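Local coordinates for CRISPR system Cmr subunit Cmr6 (Pyrococcus furiosus, PDB 4W8V), which caps, together with Cmr1, the RNA-guided type III-B Cmr complex of CRISPR immunity, whose Cmr4-Cmr5 helical core runs along the mature crRNA, at residues A[43-56]-A[144-158]. Residues are numbered along the deposited sequence; the frame is centred on the assembly and turned at random.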
ATOM      1  N   ARG A  43      -2.590 -20.147 -15.200  1.00 64.06           N
ATOM      2  CA  ARG A  43      -3.098 -18.942 -15.836  1.00 67.26           C
ATOM      3  C   ARG A  43      -2.027 -17.880 -16.076  1.00 72.63           C
ATOM      4  O   ARG A  43      -1.982 -17.258 -17.146  1.00 64.16           O
ATOM      5  CB  ARG A  43      -4.208 -18.348 -14.979  1.00 67.80           C
ATOM      6  CG  ARG A  43      -5.363 -19.295 -14.759  1.00 69.65           C
ATOM      7  CD  ARG A  43      -6.210 -19.402 -16.028  1.00 70.41           C
ATOM      8  NE  ARG A  43      -6.870 -18.132 -16.309  1.00 73.39           N
ATOM      9  CZ  ARG A  43      -6.876 -17.531 -17.492  1.00 72.97           C
ATOM     10  NH1 ARG A  43      -6.256 -18.090 -18.519  1.00 70.76           N
ATOM     11  NH2 ARG A  43      -7.504 -16.375 -17.644  1.00 69.23           N
ATOM     12  N   ASN A  44      -1.172 -17.661 -15.079  1.00 61.43           N
ATOM     13  CA  ASN A  44      -0.346 -16.458 -15.077  1.00 57.26           C
ATOM     14  C   ASN A  44       1.163 -16.636 -15.297  1.00 60.20           C
ATOM     15  O   ASN A  44       1.930 -15.735 -15.000  1.00 69.95           O
ATOM     16  CB  ASN A  44      -0.559 -15.719 -13.763  1.00 65.07           C
ATOM     17  CG  ASN A  44      -1.990 -15.278 -13.572  1.00 59.33           C
ATOM     18  OD1 ASN A  44      -2.706 -15.014 -14.540  1.00 62.98           O
ATOM     19  ND2 ASN A  44      -2.416 -15.186 -12.307  1.00 63.27           N
ATOM     20  N   TYR A  45       1.582 -17.774 -15.824  1.00 59.47           N
ATOM     21  CA  TYR A  45       2.988 -18.043 -16.135  1.00 67.62           C
ATOM     22  C   TYR A  45       3.897 -17.937 -14.910  1.00 63.64           C
ATOM     23  O   TYR A  45       5.064 -17.580 -15.024  1.00 64.71           O
ATOM     24  CB  TYR A  45       3.509 -17.106 -17.242  1.00 68.06           C
ATOM     25  CG  TYR A  45       2.604 -16.983 -18.454  1.00 61.00           C
ATOM     26  CD1 TYR A  45       2.794 -17.780 -19.576  1.00 66.31           C
ATOM     27  CD2 TYR A  45       1.574 -16.055 -18.477  1.00 66.71           C
ATOM     28  CE1 TYR A  45       1.969 -17.656 -20.693  1.00 73.36           C
ATOM     29  CE2 TYR A  45       0.739 -15.927 -19.579  1.00 70.62           C
ATOM     30  CZ  TYR A  45       0.942 -16.727 -20.684  1.00 76.35           C
ATOM     31  OH  TYR A  45       0.105 -16.594 -21.768  1.00 83.57           O
ATOM     32  N   GLY A  46       3.361 -18.247 -13.740  1.00 72.18           N
ATOM     33  CA  GLY A  46       4.155 -18.246 -12.518  1.00 60.40           C
ATOM     34  C   GLY A  46       4.146 -16.931 -11.766  1.00 60.87           C
ATOM     35  O   GLY A  46       4.702 -16.830 -10.665  1.00 64.77           O
ATOM     36  N   VAL A  47       3.508 -15.923 -12.343  1.00 62.06           N
ATOM     37  CA  VAL A  47       3.478 -14.592 -11.737  1.00 61.98           C
ATOM     38  C   VAL A  47       2.534 -14.537 -10.527  1.00 62.93           C
ATOM     39  O   VAL A  47       1.337 -14.798 -10.663  1.00 69.78           O
ATOM     40  CB  VAL A  47       3.059 -13.551 -12.797  1.00 55.33           C
ATOM     41  CG1 VAL A  47       2.985 -12.142 -12.222  1.00 50.23           C
ATOM     42  CG2 VAL A  47       4.040 -13.594 -13.949  1.00 56.65           C
ATOM     43  N   PRO A  48       3.063 -14.209  -9.331  1.00 56.43           N
ATOM     44  CA  PRO A  48       2.162 -14.194  -8.178  1.00 55.19           C
ATOM     45  C   PRO A  48       1.328 -12.918  -8.108  1.00 50.51           C
ATOM     46  O   PRO A  48       1.551 -11.983  -8.862  1.00 59.53           O
ATOM     47  CB  PRO A  48       3.127 -14.297  -6.998  1.00 58.44           C
ATOM     48  CG  PRO A  48       4.363 -13.639  -7.498  1.00 54.55           C
ATOM     49  CD  PRO A  48       4.472 -14.031  -8.918  1.00 58.13           C
ATOM     50  N   TYR A  49       0.340 -12.871  -7.234  1.00 55.47           N
ATOM     51  CA  TYR A  49      -0.419 -11.636  -7.087  1.00 59.31           C
ATOM     52  C   TYR A  49       0.105 -10.789  -5.943  1.00 60.63           C
ATOM     53  O   TYR A  49       0.988 -11.206  -5.190  1.00 59.94           O
ATOM     54  CB  TYR A  49      -1.908 -11.924  -6.866  1.00 51.05           C
ATOM     55  CG  TYR A  49      -2.233 -12.659  -5.576  1.00 52.47           C
ATOM     56  CD1 TYR A  49      -2.669 -11.975  -4.447  1.00 51.97           C
ATOM     57  CD2 TYR A  49      -2.136 -14.039  -5.506  1.00 61.26           C
ATOM     58  CE1 TYR A  49      -2.993 -12.646  -3.279  1.00 60.82           C
ATOM     59  CE2 TYR A  49      -2.462 -14.727  -4.339  1.00 58.68           C
ATOM     60  CZ  TYR A  49      -2.893 -14.030  -3.233  1.00 61.35           C
ATOM     61  OH  TYR A  49      -3.229 -14.732  -2.088  1.00 53.87           O
ATOM     62  N   ILE A  50      -0.449  -9.583  -5.844  1.00 69.29           N
ATOM     63  CA  ILE A  50      -0.171  -8.667  -4.744  1.00 56.81           C
ATOM     64  C   ILE A  50      -1.363  -8.652  -3.815  1.00 55.70           C
ATOM     65  O   ILE A  50      -2.444  -8.213  -4.210  1.00 55.76           O
ATOM     66  CB  ILE A  50       0.081  -7.243  -5.254  1.00 64.27           C
ATOM     67  CG1 ILE A  50       1.308  -7.207  -6.176  1.00 63.70           C
ATOM     68  CG2 ILE A  50       0.215  -6.286  -4.088  1.00 62.16           C
ATOM     69  CD1 ILE A  50       1.118  -6.336  -7.418  1.00 61.50           C
ATOM     70  N   PRO A  51      -1.173  -9.117  -2.568  1.00 61.74           N
ATOM     71  CA  PRO A  51      -2.260  -9.179  -1.585  1.00 55.80           C
ATOM     72  C   PRO A  51      -2.887  -7.812  -1.319  1.00 54.83           C
ATOM     73  O   PRO A  51      -2.194  -6.808  -1.197  1.00 62.08           O
ATOM     74  CB  PRO A  51      -1.572  -9.712  -0.323  1.00 57.12           C
ATOM     75  CG  PRO A  51      -0.309 -10.306  -0.769  1.00 57.01           C
ATOM     76  CD  PRO A  51       0.102  -9.608  -2.023  1.00 67.00           C
ATOM     77  N   GLY A  52      -4.202  -7.777  -1.234  1.00 58.00           N
ATOM     78  CA  GLY A  52      -4.908  -6.538  -0.961  1.00 69.51           C
ATOM     79  C   GLY A  52      -4.561  -5.942   0.396  1.00 61.60           C
ATOM     80  O   GLY A  52      -4.725  -4.741   0.620  1.00 68.13           O
ATOM     81  N   SER A  53      -4.099  -6.786   1.315  1.00 62.11           N
ATOM     82  CA  SER A  53      -3.667  -6.316   2.624  1.00 61.25           C
ATOM     83  C   SER A  53      -2.376  -5.523   2.463  1.00 62.17           C
ATOM     84  O   SER A  53      -2.157  -4.536   3.163  1.00 61.54           O
ATOM     85  CB  SER A  53      -3.490  -7.489   3.605  1.00 64.32           C
ATOM     86  OG  SER A  53      -2.418  -8.344   3.228  1.00 67.82           O
ATOM     87  N   ALA A  54      -1.533  -5.934   1.524  1.00 55.41           N
ATOM     88  CA  ALA A  54      -0.338  -5.160   1.213  1.00 59.79           C
ATOM     89  C   ALA A  54      -0.691  -3.837   0.522  1.00 58.84           C
ATOM     90  O   ALA A  54      -0.065  -2.817   0.788  1.00 59.06           O
ATOM     91  CB  ALA A  54       0.621  -5.963   0.356  1.00 49.08           C
ATOM     92  N   ILE A  55      -1.690  -3.853  -0.358  1.00 52.28           N
ATOM     93  CA  ILE A  55      -2.145  -2.622  -0.997  1.00 54.22           C
ATOM     94  C   ILE A  55      -2.711  -1.676   0.062  1.00 55.63           C
ATOM     95  O   ILE A  55      -2.402  -0.482   0.067  1.00 61.11           O
ATOM     96  CB  ILE A  55      -3.189  -2.910  -2.091  1.00 58.82           C
ATOM     97  CG1 ILE A  55      -2.496  -3.616  -3.258  1.00 64.45           C
ATOM     98  CG2 ILE A  55      -3.856  -1.610  -2.581  1.00 48.53           C
ATOM     99  CD1 ILE A  55      -3.308  -3.679  -4.507  1.00 71.08           C
ATOM    100  N   LYS A  56      -3.483  -2.228   0.996  1.00 57.00           N
ATOM    101  CA  LYS A  56      -4.015  -1.454   2.114  1.00 54.40           C
ATOM    102  C   LYS A  56      -2.919  -0.867   3.008  1.00 59.15           C
ATOM    103  O   LYS A  56      -2.988   0.290   3.399  1.00 66.03           O
ATOM    104  CB  LYS A  56      -4.931  -2.336   2.956  1.00 55.11           C
ATOM    105  CG  LYS A  56      -5.726  -1.582   3.992  1.00 56.82           C
ATOM    106  CD  LYS A  56      -6.599  -2.512   4.804  1.00 60.65           C
ATOM    107  CE  LYS A  56      -7.673  -1.715   5.517  1.00 69.48           C
ATOM    108  NZ  LYS A  56      -8.482  -2.515   6.471  1.00 76.34           N
ATOM    109  N   PHE A 144     -10.195  -3.784   0.115  1.00 59.85           N
ATOM    110  CA  PHE A 144      -8.984  -3.704  -0.668  1.00 62.77           C
ATOM    111  C   PHE A 144      -8.737  -5.050  -1.302  1.00 62.97           C
ATOM    112  O   PHE A 144      -8.164  -5.942  -0.672  1.00 59.24           O
ATOM    113  CB  PHE A 144      -7.797  -3.272   0.187  1.00 59.12           C
ATOM    114  CG  PHE A 144      -7.824  -1.822   0.548  1.00 61.07           C
ATOM    115  CD1 PHE A 144      -8.537  -1.376   1.658  1.00 60.16           C
ATOM    116  CD2 PHE A 144      -7.140  -0.898  -0.224  1.00 56.08           C
ATOM    117  CE1 PHE A 144      -8.570  -0.026   1.969  1.00 55.00           C
ATOM    118  CE2 PHE A 144      -7.161   0.442   0.088  1.00 51.85           C
ATOM    119  CZ  PHE A 144      -7.886   0.879   1.178  1.00 51.80           C
ATOM    120  N   PHE A 145      -9.182  -5.182  -2.554  1.00 59.93           N
ATOM    121  CA  PHE A 145      -9.049  -6.427  -3.298  1.00 58.26           C
ATOM    122  C   PHE A 145      -7.609  -6.734  -3.593  1.00 57.13           C
ATOM    123  O   PHE A 145      -6.752  -5.846  -3.623  1.00 55.99           O
ATOM    124  CB  PHE A 145      -9.815  -6.386  -4.633  1.00 55.65           C
ATOM    125  CG  PHE A 145     -11.304  -6.291  -4.485  1.00 66.58           C
ATOM    126  CD1 PHE A 145     -12.035  -7.355  -3.992  1.00 65.75           C
ATOM    127  CD2 PHE A 145     -11.974  -5.138  -4.861  1.00 69.09           C
ATOM    128  CE1 PHE A 145     -13.401  -7.268  -3.855  1.00 72.21           C
ATOM    129  CE2 PHE A 145     -13.333  -5.031  -4.727  1.00 66.20           C
ATOM    130  CZ  PHE A 145     -14.060  -6.100  -4.228  1.00 74.21           C
ATOM    131  N   ASP A 146      -7.355  -8.007  -3.844  1.00 59.32           N
ATOM    132  CA  ASP A 146      -6.057  -8.425  -4.305  1.00 55.55           C
ATOM    133  C   ASP A 146      -5.810  -7.892  -5.715  1.00 66.76           C
ATOM    134  O   ASP A 146      -6.733  -7.798  -6.548  1.00 58.10           O
ATOM    135  CB  ASP A 146      -5.952  -9.949  -4.237  1.00 55.84           C
ATOM    136  CG  ASP A 146      -6.044 -10.474  -2.795  1.00 59.06           C
ATOM    137  OD1 ASP A 146      -5.145 -10.196  -1.986  1.00 66.34           O
ATOM    138  OD2 ASP A 146      -7.025 -11.132  -2.453  1.00 68.70           O
ATOM    139  N   ALA A 147      -4.564  -7.511  -5.965  1.00 65.90           N
ATOM    140  CA  ALA A 147      -4.148  -7.080  -7.289  1.00 67.28           C
ATOM    141  C   ALA A 147      -3.651  -8.290  -8.038  1.00 60.40           C
ATOM    142  O   ALA A 147      -2.752  -8.979  -7.568  1.00 59.49           O
ATOM    143  CB  ALA A 147      -3.080  -6.031  -7.204  1.00 62.73           C
ATOM    144  N   ILE A 148      -4.220  -8.541  -9.212  1.00 59.19           N
ATOM    145  CA  ILE A 148      -4.043  -9.827  -9.873  1.00 52.46           C
ATOM    146  C   ILE A 148      -3.520  -9.699 -11.317  1.00 55.79           C
ATOM    147  O   ILE A 148      -3.931  -8.805 -12.045  1.00 53.74           O
ATOM    148  CB  ILE A 148      -5.372 -10.586  -9.835  1.00 59.33           C
ATOM    149  CG1 ILE A 148      -6.493  -9.696 -10.399  1.00 66.86           C
ATOM    150  CG2 ILE A 148      -5.717 -10.974  -8.407  1.00 57.39           C
ATOM    151  CD1 ILE A 148      -7.864 -10.057  -9.958  1.00 64.36           C
ATOM    152  N   PRO A 149      -2.581 -10.574 -11.710  1.00 52.00           N
ATOM    153  CA  PRO A 149      -2.035 -10.600 -13.060  1.00 54.63           C
ATOM    154  C   PRO A 149      -3.142 -10.800 -14.088  1.00 65.54           C
ATOM    155  O   PRO A 149      -4.006 -11.645 -13.892  1.00 66.82           O
ATOM    156  CB  PRO A 149      -1.085 -11.806 -13.039  1.00 58.59           C
ATOM    157  CG  PRO A 149      -0.740 -11.985 -11.639  1.00 59.52           C
ATOM    158  CD  PRO A 149      -1.961 -11.605 -10.863  1.00 61.18           C
ATOM    159  N   ILE A 150      -3.132  -9.991 -15.139  1.00 63.65           N
ATOM    160  CA  ILE A 150      -4.086 -10.123 -16.231  1.00 70.22           C
ATOM    161  C   ILE A 150      -3.468 -11.003 -17.312  1.00 66.14           C
ATOM    162  O   ILE A 150      -2.713 -10.527 -18.166  1.00 65.71           O
ATOM    163  CB  ILE A 150      -4.483  -8.758 -16.799  1.00 59.53           C
ATOM    164  CG1 ILE A 150      -4.945  -7.862 -15.641  1.00 54.60           C
ATOM    165  CG2 ILE A 150      -5.565  -8.946 -17.881  1.00 63.45           C
ATOM    166  CD1 ILE A 150      -5.185  -6.410 -15.983  1.00 57.19           C
ATOM    167  N   ALA A 151      -3.777 -12.290 -17.235  1.00 62.10           N
ATOM    168  CA  ALA A 151      -3.099 -13.301 -18.021  1.00 66.20           C
ATOM    169  C   ALA A 151      -3.108 -12.982 -19.516  1.00 71.96           C
ATOM    170  O   ALA A 151      -2.061 -13.007 -20.153  1.00 75.27           O
ATOM    171  CB  ALA A 151      -3.731 -14.654 -17.764  1.00 68.72           C
ATOM    172  N   GLU A 152      -4.280 -12.663 -20.066  1.00 76.95           N
ATOM    173  CA  GLU A 152      -4.406 -12.419 -21.504  1.00 77.07           C
ATOM    174  C   GLU A 152      -3.543 -11.268 -22.008  1.00 81.80           C
ATOM    175  O   GLU A 152      -3.109 -11.273 -23.159  1.00 86.23           O
ATOM    176  CB  GLU A 152      -5.866 -12.155 -21.892  1.00 73.99           C
ATOM    177  CG  GLU A 152      -6.553 -11.018 -21.163  1.00 75.43           C
ATOM    178  CD  GLU A 152      -7.157 -11.455 -19.833  1.00 86.84           C
ATOM    179  OE1 GLU A 152      -6.727 -12.498 -19.289  1.00 84.09           O
ATOM    180  OE2 GLU A 152      -8.067 -10.759 -19.330  1.00 86.95           O
ATOM    181  N   GLU A 153      -3.272 -10.287 -21.155  1.00 76.41           N
ATOM    182  CA  GLU A 153      -2.513  -9.126 -21.606  1.00 68.03           C
ATOM    183  C   GLU A 153      -1.026  -9.266 -21.365  1.00 65.98           C
ATOM    184  O   GLU A 153      -0.285  -8.304 -21.450  1.00 69.85           O
ATOM    185  CB  GLU A 153      -3.034  -7.870 -20.943  1.00 72.65           C
ATOM    186  CG  GLU A 153      -4.496  -7.670 -21.204  1.00 80.30           C
ATOM    187  CD  GLU A 153      -4.934  -6.285 -20.870  1.00 81.23           C
ATOM    188  OE1 GLU A 153      -4.063  -5.388 -20.895  1.00 81.16           O
ATOM    189  OE2 GLU A 153      -6.132  -6.098 -20.575  1.00 81.88           O
ATOM    190  N   ILE A 154      -0.586 -10.480 -21.096  1.00 69.23           N
ATOM    191  CA  ILE A 154       0.824 -10.734 -20.939  1.00 75.20           C
ATOM    192  C   ILE A 154       1.352 -11.167 -22.290  1.00 95.62           C
ATOM    193  O   ILE A 154       1.026 -12.249 -22.779  1.00 90.21           O
ATOM    194  CB  ILE A 154       1.090 -11.791 -19.848  1.00 73.13           C
ATOM    195  CG1 ILE A 154       0.619 -11.243 -18.493  1.00 71.00           C
ATOM    196  CG2 ILE A 154       2.557 -12.167 -19.823  1.00 77.98           C
ATOM    197  CD1 ILE A 154       0.739 -12.213 -17.318  1.00 72.69           C
ATOM    198  N   ALA A 155       2.143 -10.289 -22.900  1.00118.32           N
ATOM    199  CA  ALA A 155       2.608 -10.460 -24.273  1.00131.97           C
ATOM    200  C   ALA A 155       3.449 -11.717 -24.439  1.00132.39           C
ATOM    201  O   ALA A 155       3.009 -12.695 -25.042  1.00136.29           O
ATOM    202  CB  ALA A 155       3.397  -9.237 -24.712  1.00139.20           C
ATOM    203  N   ASP A 156       4.666 -11.678 -23.910  1.00123.03           N
ATOM    204  CA  ASP A 156       5.547 -12.835 -23.945  1.00116.18           C
ATOM    205  C   ASP A 156       5.668 -13.425 -22.548  1.00108.76           C
ATOM    206  O   ASP A 156       5.450 -12.729 -21.559  1.00107.60           O
ATOM    207  CB  ASP A 156       6.923 -12.453 -24.492  0.50124.92           C
ATOM    208  CG  ASP A 156       6.836 -11.628 -25.760  0.50133.32           C
ATOM    209  OD1 ASP A 156       6.596 -12.213 -26.836  0.50138.23           O
ATOM    210  OD2 ASP A 156       7.009 -10.393 -25.680  0.50134.62           O
ATOM    211  N   LYS A 157       6.007 -14.707 -22.471  1.00 99.36           N
ATOM    212  CA  LYS A 157       6.148 -15.397 -21.192  1.00 95.76           C
ATOM    213  C   LYS A 157       7.199 -14.727 -20.300  1.00 87.72           C
ATOM    214  O   LYS A 157       8.378 -14.712 -20.636  1.00 89.93           O
ATOM    215  CB  LYS A 157       6.510 -16.863 -21.423  1.00 94.26           C
ATOM    216  CG  LYS A 157       7.043 -17.570 -20.186  1.00102.09           C
ATOM    217  CD  LYS A 157       7.100 -19.070 -20.406  1.00109.35           C
ATOM    218  CE  LYS A 157       7.765 -19.778 -19.244  1.00113.16           C
ATOM    219  NZ  LYS A 157       9.212 -19.454 -19.166  1.00119.83           N
ATOM    220  N   PRO A 158       6.769 -14.163 -19.162  1.00 81.56           N
ATOM    221  CA  PRO A 158       7.696 -13.380 -18.329  1.00 78.15           C
ATOM    222  C   PRO A 158       8.816 -14.226 -17.769  1.00 66.30           C
ATOM    223  O   PRO A 158       8.585 -15.332 -17.291  1.00 69.15           O
ATOM    224  CB  PRO A 158       6.807 -12.843 -17.207  1.00 68.58           C
ATOM    225  CG  PRO A 158       5.667 -13.788 -17.143  1.00 81.84           C
ATOM    226  CD  PRO A 158       5.435 -14.277 -18.547  1.00 79.58           C
TER
HETATM  227  O   HOH W   1      -5.284 -14.463 -14.832  1.00 61.01           O
HETATM  228  O   HOH W   2      -4.688 -13.654 -11.752  1.00 63.99           O
HETATM  229  O   HOH W   3      -1.033 -14.318 -22.337  1.00 75.27           O
HETATM  230  O   HOH W   4      -4.768 -13.059  -0.347  1.00 80.16           O
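K56 and F144 pack an aliphatic chain against an aromatic face. K56 CB sits over F144 CG, CG stands over the ring's rim at CD1, 3.9 Å from the centroid and 22° off its normal in a CH-pi contact, and CD and CE run on beyond that rim. NZ reaches the carbonyl of F133. With CG anti to the backbone N (chi1 -170°) and the chain extended, the methylenes run flat over the face, the side chains crossing at about a right angle, while I55 CG2 meets the ring edge.

One turn before K56, G52, the first residue of helix 52-68, gives its N-H to D146 OD1 (2.7 Å) from above the carboxylate plane, 41° out of it, and G52 CA makes a CA-H...O contact to F144 O (3.3 Å). Beside it, I50 and A147 form a single antiparallel hydrogen-bonded bridge, I50 N to A147 O at 2.9 Å and A147 N to I50 O at 2.8 Å. In this RAMP-superfamily region of Cmr6, strand 143-149 edges a four-stranded antiparallel sheet, and the bridge joins the loop leading into helix 52-68 to that border.

Further along, the P149 ring sits in the corner formed by the N44 amide and V47, its CB 3.6 Å from N44 CG and its CG facing V47 CG1. Two waters link both ends of that amide to P149 O. V47, closing a type I' turn, puts CG2 3.6 Å from P158 CG, and a third water ties Y45 OH to the A151 and I154 carbonyls.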